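Local structure of Lmo2184 protein (Listeria monocytogenes serovar 1/2a, 5JOQ) at residues K36-T41 / P54-P59. The protein probably binds heme as the substrate-binding lipoprotein of an ABC transporter for iron uptake. Numbering follows the deposited sequence.
Sequences KIVATT and PLVGIP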
# COMPACT_ATOMS: atom_id res chain seq x y z
N LYS A 36 -28.56 3.23 20.61
CA LYS A 36 -28.13 2.91 19.25
C LYS A 36 -26.75 3.51 19.04
O LYS A 36 -26.60 4.74 18.98
CB LYS A 36 -29.14 3.44 18.23
CG LYS A 36 -30.55 2.92 18.47
CD LYS A 36 -31.38 2.91 17.19
CE LYS A 36 -31.56 4.29 16.61
NZ LYS A 36 -32.44 5.17 17.44
N ILE A 37 -25.73 2.66 18.91
CA ILE A 37 -24.34 3.09 18.90
C ILE A 37 -23.70 2.72 17.57
O ILE A 37 -23.86 1.59 17.11
CB ILE A 37 -23.55 2.45 20.07
CG1 ILE A 37 -24.24 2.72 21.41
CG2 ILE A 37 -22.12 2.97 20.05
CD1 ILE A 37 -23.65 1.91 22.61
N VAL A 38 -22.96 3.65 16.97
CA VAL A 38 -22.12 3.36 15.80
C VAL A 38 -20.66 3.39 16.23
O VAL A 38 -20.18 4.39 16.78
CB VAL A 38 -22.38 4.36 14.66
CG1 VAL A 38 -21.34 4.17 13.54
CG2 VAL A 38 -23.77 4.14 14.12
N ALA A 39 -19.94 2.29 16.00
CA ALA A 39 -18.49 2.26 16.22
C ALA A 39 -17.79 2.46 14.88
O ALA A 39 -18.05 1.70 13.94
CB ALA A 39 -18.06 0.94 16.84
N THR A 40 -16.90 3.46 14.78
CA THR A 40 -16.26 3.74 13.49
C THR A 40 -14.85 3.19 13.35
O THR A 40 -14.21 3.44 12.32
CB THR A 40 -16.22 5.24 13.19
OG1 THR A 40 -15.34 5.86 14.14
CG2 THR A 40 -17.60 5.87 13.31
N THR A 41 -14.33 2.44 14.33
CA THR A 41 -13.03 1.81 14.14
C THR A 41 -13.05 0.38 14.67
O THR A 41 -13.87 0.01 15.52
CB THR A 41 -11.89 2.57 14.85
OG1 THR A 41 -11.91 2.23 16.25
CG2 THR A 41 -12.07 4.09 14.70
N PRO A 54 -24.69 -3.97 22.10
CA PRO A 54 -25.07 -4.08 20.69
C PRO A 54 -24.68 -2.82 19.93
O PRO A 54 -24.52 -1.73 20.50
CB PRO A 54 -26.59 -4.26 20.74
CG PRO A 54 -27.01 -3.61 22.00
CD PRO A 54 -25.85 -3.72 22.97
N LEU A 55 -24.50 -2.98 18.62
CA LEU A 55 -24.17 -1.88 17.72
C LEU A 55 -25.18 -1.80 16.59
O LEU A 55 -25.68 -2.83 16.12
CB LEU A 55 -22.77 -2.06 17.12
CG LEU A 55 -21.61 -2.07 18.12
CD1 LEU A 55 -20.32 -2.36 17.38
CD2 LEU A 55 -21.49 -0.71 18.82
N VAL A 56 -25.48 -0.57 16.13
CA VAL A 56 -26.19 -0.39 14.87
C VAL A 56 -25.25 -0.08 13.70
O VAL A 56 -25.65 -0.24 12.54
CB VAL A 56 -27.29 0.69 14.97
CG1 VAL A 56 -28.32 0.32 16.04
CG2 VAL A 56 -26.70 2.07 15.25
N GLY A 57 -24.02 0.29 13.99
CA GLY A 57 -23.07 0.54 12.93
C GLY A 57 -21.67 0.09 13.26
O GLY A 57 -21.22 0.22 14.38
N ILE A 58 -20.98 -0.42 12.25
CA ILE A 58 -19.60 -0.84 12.37
C ILE A 58 -18.81 -0.25 11.21
O ILE A 58 -19.38 0.15 10.22
CB ILE A 58 -19.43 -2.36 12.37
CG1 ILE A 58 -20.13 -3.00 11.17
CG2 ILE A 58 -19.90 -2.96 13.69
CD1 ILE A 58 -19.74 -4.44 10.95
N PRO A 59 -17.43 -0.21 11.37
CA PRO A 59 -16.70 0.35 10.22
C PRO A 59 -16.60 -0.65 9.07
O PRO A 59 -16.78 -1.84 9.29
CB PRO A 59 -15.30 0.55 10.77
CG PRO A 59 -15.11 -0.61 11.65
CD PRO A 59 -16.39 -0.64 12.40
O HOH W 1 -26.37 0.04 19.55
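One face of the Pro59 ring carries both Ala39 O, 3.3 Å from its CD, and Thr40 O, which meets CB; Thr41 C lies near the CG edge, at the start of helix 42-50. Proline suits this place because its compact ring packs on the backbone, yet its N has no hydrogen to give, so the N-H...O pairing stops at Ala39 O, which receives a CA-H...O contact from Ile58 CA. Further back, the backbones are joined by hydrogen bonds whose donors lie off the carbonyl planes. Ile37 O accepts Val56 N at 2.9 Å, the donor tilted 23° from the plane, and a weaker bond from Gly57 N. Ala39 N reaches Gly57 O at 2.9 Å, standing above that carbonyl's plane. A water continues the pairing, taking the N-H of Ile37 and donating to Pro54 O. This is a single parallel bridge, Val38 with Gly57, formed across a right-handed beta-alpha-beta crossover through helix 42-50, as in the Rossmann-like lobes of this binding-protein family; on its other side, strand 37-39 pairs with strand 93-97. Gly57's bare CA leaves room for Val38 CG2, which packs 3.9 Å from it. That methyl also meets Val56 CG2 at 3.8 Å, the two valines crossing at about a right angle. Val56 has CG1 anti to its carbonyl carbon (chi1 -60°), which sets CG1 beside Lys36 CB and leaves CG2 over Ile37 O. Leu55 spreads its methyls along the helix-facing side, CD2 on Ile37 CG2 and CD1 on the small Ala39 CB, where Met48 and Ile44 continue the apolar layer.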